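Local coordinates for protein cytochrome c (Pseudomonas aeruginosa, PDB 6RTE) that catalyses the dehydrogenation of dihydro-heme d1 in heme d1 biosynthesis, with a c-type heme domain joined to an eight-bladed beta-propeller, at residues R77-L81 against A101-V105; Q117-I123 against V216-L220; L462-W466 against P491-Y495. All coordinates share one frame; numbering follows the deposited sequence.

The three contacts follow one another along the chain, each closing before the next opens. Contact 1 packs helices 73-82 and 98-109 of the cytochrome c part beside the heme. Helix 120-126 comes next in sequence after helix 98-109, and contact 2 seats its start on the end of strand 211-217 of the propeller. Contact 3 lies between strand 460-465 of the last complete blade and strand 491-496, which joins the sheet of the first. The centres are 29 to 32 Å apart, and no two contacts touch. Together they sample the cytochrome c domain, the connection from it to the propeller, and the place where the propeller ring closes.

Contact 1: residues R77-L81 against A101-V105. With HEC (heme c), chain C.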
loop_
_atom_site.group_PDB
_atom_site.type_symbol
_atom_site.label_atom_id
_atom_site.label_comp_id
_atom_site.label_asym_id
_atom_site.label_seq_id
_atom_site.Cartn_x
_atom_site.Cartn_y
_atom_site.Cartn_z
ATOM N N ARG A 77 -14.950 -19.491 -7.553
ATOM C CA ARG A 77 -15.584 -20.564 -8.309
ATOM C C ARG A 77 -15.693 -20.202 -9.785
ATOM O O ARG A 77 -15.419 -21.033 -10.661
ATOM C CB ARG A 77 -16.963 -20.851 -7.730
ATOM C CG ARG A 77 -17.572 -22.159 -8.192
ATOM C CD ARG A 77 -18.869 -22.444 -7.455
ATOM N NE ARG A 77 -19.399 -23.758 -7.805
ATOM C CZ ARG A 77 -20.140 -24.000 -8.882
ATOM N NH1 ARG A 77 -20.452 -23.016 -9.718
ATOM N NH2 ARG A 77 -20.573 -25.234 -9.120
ATOM N N GLU A 78 -16.094 -18.964 -10.083
ATOM C CA GLU A 78 -16.244 -18.566 -11.477
ATOM C C GLU A 78 -14.895 -18.491 -12.172
ATOM O O GLU A 78 -14.796 -18.820 -13.361
ATOM C CB GLU A 78 -16.980 -17.228 -11.564
ATOM C CG GLU A 78 -18.421 -17.275 -11.057
ATOM C CD GLU A 78 -19.369 -17.997 -12.014
ATOM O OE1 GLU A 78 -18.897 -18.566 -13.022
ATOM O OE2 GLU A 78 -20.593 -17.991 -11.757
ATOM N N VAL A 79 -13.847 -18.082 -11.444
ATOM C CA VAL A 79 -12.505 -18.060 -12.006
ATOM C C VAL A 79 -12.035 -19.474 -12.325
ATOM O O VAL A 79 -11.419 -19.718 -13.372
ATOM C CB VAL A 79 -11.532 -17.352 -11.041
ATOM C CG1 VAL A 79 -10.110 -17.447 -11.566
ATOM C CG2 VAL A 79 -11.922 -15.895 -10.853
ATOM N N ILE A 80 -12.311 -20.427 -11.430
ATOM C CA ILE A 80 -11.889 -21.805 -11.664
ATOM C C ILE A 80 -12.605 -22.389 -12.876
ATOM O O ILE A 80 -12.033 -23.188 -13.629
ATOM C CB ILE A 80 -12.142 -22.660 -10.407
ATOM C CG1 ILE A 80 -11.230 -22.212 -9.267
ATOM C CG2 ILE A 80 -11.958 -24.144 -10.733
ATOM C CD1 ILE A 80 -11.604 -22.810 -7.913
ATOM N N LEU A 81 -13.866 -22.015 -13.084
ATOM C CA LEU A 81 -14.655 -22.654 -14.131
ATOM C C LEU A 81 -14.409 -22.020 -15.494
ATOM O O LEU A 81 -14.262 -22.732 -16.496
ATOM C CB LEU A 81 -16.142 -22.591 -13.780
ATOM C CG LEU A 81 -16.568 -23.477 -12.612
ATOM C CD1 LEU A 81 -18.016 -23.226 -12.251
ATOM C CD2 LEU A 81 -16.338 -24.944 -12.943
ATOM N N ALA A 101 -15.927 -28.475 -8.579
ATOM C CA ALA A 101 -15.641 -27.053 -8.415
ATOM C C ALA A 101 -15.907 -26.607 -6.981
ATOM O O ALA A 101 -15.098 -25.883 -6.391
ATOM C CB ALA A 101 -16.476 -26.231 -9.398
ATOM N N ASP A 102 -17.035 -27.038 -6.404
ATOM C CA ASP A 102 -17.318 -26.707 -5.014
ATOM C C ASP A 102 -16.258 -27.293 -4.090
ATOM O O ASP A 102 -15.801 -26.628 -3.151
ATOM C CB ASP A 102 -18.703 -27.214 -4.612
ATOM C CG ASP A 102 -19.808 -26.680 -5.502
ATOM O OD1 ASP A 102 -19.655 -25.572 -6.059
ATOM O OD2 ASP A 102 -20.833 -27.376 -5.639
ATOM N N ALA A 103 -15.851 -28.541 -4.343
ATOM C CA ALA A 103 -14.810 -29.153 -3.526
ATOM C C ALA A 103 -13.530 -28.329 -3.566
ATOM O O ALA A 103 -12.885 -28.113 -2.529
ATOM C CB ALA A 103 -14.540 -30.576 -3.997
ATOM N N LEU A 104 -13.140 -27.862 -4.757
ATOM C CA LEU A 104 -11.908 -27.093 -4.870
ATOM C C LEU A 104 -12.018 -25.772 -4.115
ATOM O O LEU A 104 -11.098 -25.398 -3.378
ATOM C CB LEU A 104 -11.572 -26.866 -6.342
ATOM C CG LEU A 104 -10.745 -27.982 -6.990
ATOM C CD1 LEU A 104 -10.777 -27.869 -8.508
ATOM C CD2 LEU A 104 -9.308 -27.950 -6.479
ATOM N N VAL A 105 -13.143 -25.066 -4.272
ATOM C CA VAL A 105 -13.339 -23.808 -3.558
ATOM C C VAL A 105 -13.272 -24.038 -2.055
ATOM O O VAL A 105 -12.586 -23.305 -1.323
ATOM C CB VAL A 105 -14.671 -23.155 -3.965
ATOM C CG1 VAL A 105 -14.944 -21.910 -3.114
ATOM C CG2 VAL A 105 -14.656 -22.797 -5.444
HETATM FE FE HEC C . -5.113 -20.640 -11.237
HETATM C CHA HEC C . -5.457 -17.334 -10.690
HETATM C CHB HEC C . -7.516 -21.323 -8.863
HETATM C CHC HEC C . -5.014 -24.029 -12.057
HETATM C CHD HEC C . -2.398 -20.130 -13.175
HETATM N NA HEC C . -6.268 -19.563 -10.020
HETATM C C1A HEC C . -6.245 -18.190 -9.957
HETATM C C2A HEC C . -7.185 -17.753 -8.990
HETATM C C3A HEC C . -7.766 -18.867 -8.482
HETATM C C4A HEC C . -7.193 -19.998 -9.114
HETATM C CMA HEC C . -8.822 -18.888 -7.418
HETATM C CAA HEC C . -7.478 -16.320 -8.602
HETATM C CBA HEC C . -6.492 -15.906 -7.496
HETATM C CGA HEC C . -6.563 -14.468 -7.045
HETATM O O1A HEC C . -5.693 -14.029 -6.251
HETATM O O2A HEC C . -7.452 -13.710 -7.448
HETATM N NB HEC C . -6.096 -22.368 -10.566
HETATM C C1B HEC C . -7.014 -22.406 -9.605
HETATM C C2B HEC C . -7.447 -23.752 -9.416
HETATM C C3B HEC C . -6.768 -24.537 -10.306
HETATM C C4B HEC C . -5.889 -23.606 -11.047
HETATM C CMB HEC C . -8.473 -24.200 -8.417
HETATM C CAB HEC C . -6.823 -25.998 -10.604
HETATM C CBB HEC C . -8.276 -26.470 -10.573
HETATM N NC HEC C . -3.927 -21.889 -12.417
HETATM C C1C HEC C . -4.030 -23.222 -12.621
HETATM C C2C HEC C . -2.997 -23.627 -13.492
HETATM C C3C HEC C . -2.251 -22.505 -13.828
HETATM C C4C HEC C . -2.847 -21.419 -13.121
HETATM C CMC HEC C . -2.800 -25.044 -13.943
HETATM C CAC HEC C . -1.043 -22.326 -14.660
HETATM C CBC HEC C . -1.105 -22.542 -16.167
HETATM N ND HEC C . -4.156 -19.102 -11.801
HETATM C C1D HEC C . -3.076 -19.068 -12.585
HETATM C C2D HEC C . -2.630 -17.683 -12.790
HETATM C C3D HEC C . -3.473 -16.900 -12.111
HETATM C C4D HEC C . -4.428 -17.817 -11.479
HETATM C CMD HEC C . -1.452 -17.232 -13.612
HETATM C CAD HEC C . -3.421 -15.396 -12.000
HETATM C CBD HEC C . -4.189 -14.728 -13.144
HETATM C CGD HEC C . -4.170 -13.219 -13.064
HETATM O O1D HEC C . -3.209 -12.595 -13.539
HETATM O O2D HEC C . -5.095 -12.582 -12.540
#
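Arg77 reaches across to Asp102 of helix 98-109, and its guanidinium donates twice to a single oxygen. NE forms a salt bridge to Asp102 OD1, modelled at 2.5 Å with an N-H...O angle of 150°, a distance too short to be pressed; OD1 is met nearly along its C-O bond. NH2 adds a weak, more bent bond to the same OD1 at 3.2 Å. Both donors use OD1, and the guanidinium and carboxylate planes are 32° apart, so this is not the flat two-oxygen pairing. NH2 has a second acidic partner in Asp98, and the arginine is thus shared between two carboxylates. Its chain is extended from CG to NE, with CG anti to the backbone N (chi1 -165°), and this carries the charged end across to helix 98-109. Ala101 CB sits over one guanidinium face.

Next to the ion pair, on the heme side, the contact is apolar. Val105 CG2 packs on Arg77 CB at 3.8 Å and also meets Ile80 CD1 at 3.9 Å, while Leu81 CD2 closes on Ala101 CB at 3.8 Å. The short helix axes come within 9.9 Å. Each helix also sends a side chain to the heme: Ile80 CD1 touches the heme methyl CMB at 3.5 Å, and Leu104 CD1 meets heme CBB at 3.5 Å.

Charge is thereby kept at the outer edge of the helix pair and hydrocarbon next to the porphyrin. Such a split is consistent with two acidic groups stabilising the positive Arg77 while Ile80 and Leu104 keep the heme-facing side of this helix pair nonpolar.

Contact 2: residues Q117-I123 against V216-L220; sequences QWSAEDI and VRAGL
Ala218 O is gripped by a water at 2.9 Å that also donates to Trp118 O, 3.0 Å away, and by the side-chain ND2 of Asn238. The water so bridges the two backbones, while Ile123 CD1 and Trp118 CD1 lie against the same carbonyl. One residue earlier, Arg217 O takes the indole: Trp118 NE1 bonds to it at 2.9 Å and 163°. The oxygen lies in the ring plane, but the N-H approaches from well above the carbonyl plane, 54° out of it.

The ring is held between two layers. Asp122 CB rests 3.3 Å above the centre of one face. Across the other runs the extended chain of Arg217, its CD 3.6 Å from Trp118 CZ2. The guanidinium beyond is tilted 57° to the indole and too distant for more than a weak cation-pi attraction; its NH2 is spent on the carbonyls of Asp199 and Leu56. Leu220 CD2 lies on the same side of the indole as the arginine, 3.8 Å from Trp118 CE3 and over the guanidinium centre.

Asp122 is itself fixed by a capping box: Ser119 N donates to Asp122 OD2, and Asp122 N returns a bond of 3.1 Å to Ser119 OG. The helix start and the tryptophan cover are therefore set together.

Further along, Ile123 CG2 meets Val216 CG2 at 3.9 Å. Ser126 OG ties the next turn down, bonded to both Ile123 O and Arg217 N. Helix 120-126 thus lies across the end of strand 211-217, with Ile123 also touching Val245 and Val257 in strands 243-248 and 254-259 of the following blade.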
loop_
_atom_site.group_PDB
_atom_site.type_symbol
_atom_site.label_atom_id
_atom_site.label_comp_id
_atom_site.label_asym_id
_atom_site.label_seq_id
_atom_site.Cartn_x
_atom_site.Cartn_y
_atom_site.Cartn_z
ATOM N N GLN A 117 4.700 -22.361 7.193
ATOM C CA GLN A 117 5.867 -21.657 7.698
ATOM C C GLN A 117 6.626 -20.942 6.569
ATOM O O GLN A 117 6.536 -21.306 5.392
ATOM C CB GLN A 117 6.823 -22.630 8.397
ATOM C CG GLN A 117 6.177 -23.555 9.414
ATOM C CD GLN A 117 5.758 -22.829 10.661
ATOM O OE1 GLN A 117 6.598 -22.349 11.429
ATOM N NE2 GLN A 117 4.452 -22.718 10.867
ATOM N N TRP A 118 7.403 -19.933 6.957
ATOM C CA TRP A 118 8.348 -19.285 6.038
ATOM C C TRP A 118 9.542 -18.825 6.868
ATOM O O TRP A 118 9.517 -17.733 7.445
ATOM C CB TRP A 118 7.714 -18.132 5.283
ATOM C CG TRP A 118 8.467 -17.830 4.015
ATOM C CD1 TRP A 118 9.134 -16.682 3.702
ATOM C CD2 TRP A 118 8.646 -18.714 2.911
ATOM N NE1 TRP A 118 9.710 -16.796 2.453
ATOM C CE2 TRP A 118 9.424 -18.037 1.953
ATOM C CE3 TRP A 118 8.213 -20.016 2.632
ATOM C CZ2 TRP A 118 9.775 -18.614 0.731
ATOM C CZ3 TRP A 118 8.566 -20.590 1.422
ATOM C CH2 TRP A 118 9.352 -19.887 0.491
ATOM N N SER A 119 10.579 -19.657 6.910
ATOM C CA SER A 119 11.703 -19.476 7.807
ATOM C C SER A 119 12.761 -18.546 7.206
ATOM O O SER A 119 12.714 -18.178 6.034
ATOM C CB SER A 119 12.339 -20.826 8.115
ATOM O OG SER A 119 13.023 -21.303 6.960
ATOM N N ALA A 120 13.733 -18.173 8.047
ATOM C CA ALA A 120 14.931 -17.500 7.554
ATOM C C ALA A 120 15.548 -18.256 6.381
ATOM O O ALA A 120 15.961 -17.646 5.387
ATOM C CB ALA A 120 15.951 -17.356 8.692
ATOM N N GLU A 121 15.595 -19.593 6.466
ATOM C CA GLU A 121 16.194 -20.394 5.401
ATOM C C GLU A 121 15.393 -20.294 4.105
ATOM O O GLU A 121 15.973 -20.189 3.015
ATOM C CB GLU A 121 16.316 -21.855 5.837
ATOM C CG GLU A 121 17.392 -22.110 6.879
ATOM C CD GLU A 121 17.063 -21.486 8.239
ATOM O OE1 GLU A 121 15.889 -21.585 8.689
ATOM O OE2 GLU A 121 17.973 -20.878 8.843
ATOM N N ASP A 122 14.063 -20.357 4.199
ATOM C CA ASP A 122 13.217 -20.134 3.030
ATOM C C ASP A 122 13.480 -18.755 2.424
ATOM O O ASP A 122 13.642 -18.617 1.202
ATOM C CB ASP A 122 11.740 -20.246 3.414
ATOM C CG ASP A 122 11.327 -21.642 3.827
ATOM O OD1 ASP A 122 11.680 -22.622 3.119
ATOM O OD2 ASP A 122 10.598 -21.747 4.846
ATOM N N ILE A 123 13.508 -17.722 3.265
ATOM C CA ILE A 123 13.735 -16.365 2.787
ATOM C C ILE A 123 15.057 -16.278 2.025
ATOM O O ILE A 123 15.116 -15.751 0.908
ATOM C CB ILE A 123 13.705 -15.373 3.966
ATOM C CG1 ILE A 123 12.326 -15.361 4.622
ATOM C CG2 ILE A 123 14.073 -13.954 3.497
ATOM C CD1 ILE A 123 12.310 -14.572 5.942
ATOM N N VAL A 216 13.327 -10.852 -3.215
ATOM C CA VAL A 216 13.346 -11.835 -2.145
ATOM C C VAL A 216 11.897 -12.048 -1.733
ATOM O O VAL A 216 11.053 -11.162 -1.885
ATOM C CB VAL A 216 14.257 -11.389 -0.974
ATOM C CG1 VAL A 216 13.623 -10.292 -0.118
ATOM C CG2 VAL A 216 14.673 -12.581 -0.108
ATOM N N ARG A 217 11.598 -13.255 -1.275
ATOM C CA ARG A 217 10.281 -13.554 -0.728
ATOM C C ARG A 217 10.389 -13.490 0.788
ATOM O O ARG A 217 10.959 -14.389 1.418
ATOM C CB ARG A 217 9.750 -14.907 -1.174
ATOM C CG ARG A 217 8.273 -15.063 -0.771
ATOM C CD ARG A 217 7.645 -16.390 -1.228
ATOM N NE ARG A 217 6.201 -16.283 -1.098
ATOM C CZ ARG A 217 5.340 -17.257 -1.358
ATOM N NH1 ARG A 217 5.770 -18.438 -1.753
ATOM N NH2 ARG A 217 4.043 -17.025 -1.214
ATOM N N ALA A 218 9.825 -12.444 1.364
ATOM C CA ALA A 218 9.934 -12.199 2.795
ATOM C C ALA A 218 8.862 -12.900 3.617
ATOM O O ALA A 218 9.059 -13.093 4.823
ATOM C CB ALA A 218 9.868 -10.689 3.049
ATOM N N GLY A 219 7.745 -13.266 3.010
ATOM C CA GLY A 219 6.668 -13.923 3.730
ATOM C C GLY A 219 5.732 -14.611 2.764
ATOM O O GLY A 219 6.022 -14.733 1.575
ATOM N N LEU A 220 4.593 -15.073 3.298
ATOM C CA LEU A 220 3.574 -15.725 2.481
ATOM C C LEU A 220 2.371 -14.835 2.213
ATOM O O LEU A 220 1.704 -15.005 1.191
ATOM C CB LEU A 220 3.091 -17.013 3.173
ATOM C CG LEU A 220 4.170 -18.067 3.412
ATOM C CD1 LEU A 220 3.590 -19.274 4.166
ATOM C CD2 LEU A 220 4.770 -18.516 2.102
HETATM O O HOH W 1 8.589 -14.950 6.966
#

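Contact 3: residues L462-W466 against P491-Y495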
loop_
_atom_site.group_PDB
_atom_site.type_symbol
_atom_site.label_atom_id
_atom_site.label_comp_id
_atom_site.label_asym_id
_atom_site.label_seq_id
_atom_site.Cartn_x
_atom_site.Cartn_y
_atom_site.Cartn_z
ATOM N N LEU A 462 -2.233 14.033 -11.272
ATOM C CA LEU A 462 -2.428 12.800 -12.033
ATOM C C LEU A 462 -3.467 11.937 -11.322
ATOM O O LEU A 462 -3.226 11.454 -10.207
ATOM C CB LEU A 462 -1.108 12.052 -12.201
ATOM C CG LEU A 462 -0.165 12.643 -13.254
ATOM C CD1 LEU A 462 0.391 13.998 -12.830
ATOM C CD2 LEU A 462 0.957 11.665 -13.550
ATOM N N LEU A 463 -4.610 11.744 -11.977
ATOM C CA LEU A 463 -5.741 10.999 -11.443
ATOM C C LEU A 463 -5.850 9.636 -12.118
ATOM O O LEU A 463 -5.547 9.487 -13.304
ATOM C CB LEU A 463 -7.049 11.776 -11.657
ATOM C CG LEU A 463 -7.373 12.929 -10.703
ATOM C CD1 LEU A 463 -6.270 13.982 -10.645
ATOM C CD2 LEU A 463 -8.703 13.572 -11.114
ATOM N N SER A 464 -6.315 8.642 -11.356
ATOM C CA SER A 464 -6.460 7.275 -11.844
ATOM C C SER A 464 -7.927 6.925 -12.046
ATOM O O SER A 464 -8.745 7.087 -11.130
ATOM C CB SER A 464 -5.822 6.282 -10.871
ATOM O OG SER A 464 -4.409 6.360 -10.893
ATOM N N VAL A 465 -8.257 6.435 -13.238
ATOM C CA VAL A 465 -9.545 5.801 -13.503
ATOM C C VAL A 465 -9.333 4.298 -13.355
ATOM O O VAL A 465 -8.685 3.669 -14.203
ATOM C CB VAL A 465 -10.085 6.161 -14.893
ATOM C CG1 VAL A 465 -11.420 5.461 -15.146
ATOM C CG2 VAL A 465 -10.242 7.664 -15.025
ATOM N N TRP A 466 -9.868 3.724 -12.272
ATOM C CA TRP A 466 -9.592 2.339 -11.880
ATOM C C TRP A 466 -10.528 1.406 -12.648
ATOM O O TRP A 466 -11.498 0.862 -12.115
ATOM C CB TRP A 466 -9.783 2.148 -10.377
ATOM C CG TRP A 466 -8.879 2.921 -9.465
ATOM C CD1 TRP A 466 -8.712 4.278 -9.414
ATOM C CD2 TRP A 466 -8.050 2.376 -8.432
ATOM N NE1 TRP A 466 -7.813 4.606 -8.424
ATOM C CE2 TRP A 466 -7.392 3.457 -7.807
ATOM C CE3 TRP A 466 -7.792 1.077 -7.983
ATOM C CZ2 TRP A 466 -6.495 3.278 -6.757
ATOM C CZ3 TRP A 466 -6.899 0.902 -6.943
ATOM C CH2 TRP A 466 -6.265 1.996 -6.339
ATOM N N PRO A 491 -5.107 1.270 -13.641
ATOM C CA PRO A 491 -4.054 1.956 -12.886
ATOM C C PRO A 491 -4.543 2.247 -11.476
ATOM O O PRO A 491 -5.706 2.587 -11.263
ATOM C CB PRO A 491 -3.819 3.244 -13.682
ATOM C CG PRO A 491 -5.163 3.515 -14.319
ATOM C CD PRO A 491 -5.745 2.151 -14.641
ATOM N N SER A 492 -3.649 2.091 -10.498
ATOM C CA SER A 492 -4.012 2.340 -9.113
ATOM C C SER A 492 -3.217 3.557 -8.645
ATOM O O SER A 492 -3.557 4.691 -9.025
ATOM C CB SER A 492 -3.800 1.077 -8.268
ATOM O OG SER A 492 -2.527 0.511 -8.516
ATOM N N GLY A 493 -2.180 3.390 -7.849
ATOM C CA GLY A 493 -1.405 4.528 -7.388
ATOM C C GLY A 493 -0.333 4.936 -8.381
ATOM O O GLY A 493 0.142 4.127 -9.181
ATOM N N LYS A 494 0.014 6.229 -8.348
ATOM C CA LYS A 494 1.216 6.739 -8.990
ATOM C C LYS A 494 1.947 7.608 -7.975
ATOM O O LYS A 494 1.329 8.249 -7.118
ATOM C CB LYS A 494 0.924 7.526 -10.286
ATOM C CG LYS A 494 0.421 8.961 -10.125
ATOM C CD LYS A 494 -0.954 9.049 -9.457
ATOM C CE LYS A 494 -1.996 8.204 -10.149
ATOM N NZ LYS A 494 -3.346 8.514 -9.617
ATOM N N TYR A 495 3.273 7.600 -8.061
ATOM C CA TYR A 495 4.117 8.084 -6.976
ATOM C C TYR A 495 5.247 8.901 -7.566
ATOM O O TYR A 495 6.077 8.375 -8.312
ATOM C CB TYR A 495 4.636 6.903 -6.150
ATOM C CG TYR A 495 3.493 6.042 -5.659
ATOM C CD1 TYR A 495 2.938 5.060 -6.471
ATOM C CD2 TYR A 495 2.934 6.244 -4.407
ATOM C CE1 TYR A 495 1.877 4.295 -6.048
ATOM C CE2 TYR A 495 1.867 5.477 -3.970
ATOM C CZ TYR A 495 1.342 4.502 -4.795
ATOM O OH TYR A 495 0.281 3.724 -4.372
#
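Where the beta-propeller ring closes, strand 460-465 of the last full blade faces strand 491-496, which pairs with strand 150-154 in the sheet of the first blade. The two strands run roughly antiparallel, their short axes 6.2 Å apart at 157°, yet the polar bonds between them are made through side chains.

Lys494 does most of the reaching. Its CG occupies the position between the backbone N and the carbonyl carbon (chi1 78°), and two further bends fold the chain back so that NZ comes down on the other strand. NZ donates to Ser464 OG at 2.7 Å and to Leu462 O at 3.0 Å, the latter from above the carbonyl plane. His451 ND1 is its third partner. Ser464 OG in turn donates to Ser492 O at 2.6 Å, tilted 18° from the carbonyl plane. Lys494 CG meanwhile lies on Leu462 CB.

At the other end Trp466 lays one ring face on the 491-495 backbone. Ser492 CA makes a CH-pi contact 3.6 Å from the centroid of the six-membered ring of Trp466, and Ser492 CB nears Trp466 CH2 at 3.3 Å. A bond from Trp466 NE1 to Gly450 O helps fix the rotation of the indole. Pro491 O also stands over this face.

A chain of hydrogen bonds from Lys494 through Ser464 to Ser492 O thus helps join the last blade to the strand that closes the ring. NZ is buried and held by three partners, whereas Pro491 O is buried against the indole face without a hydrogen-bond partner.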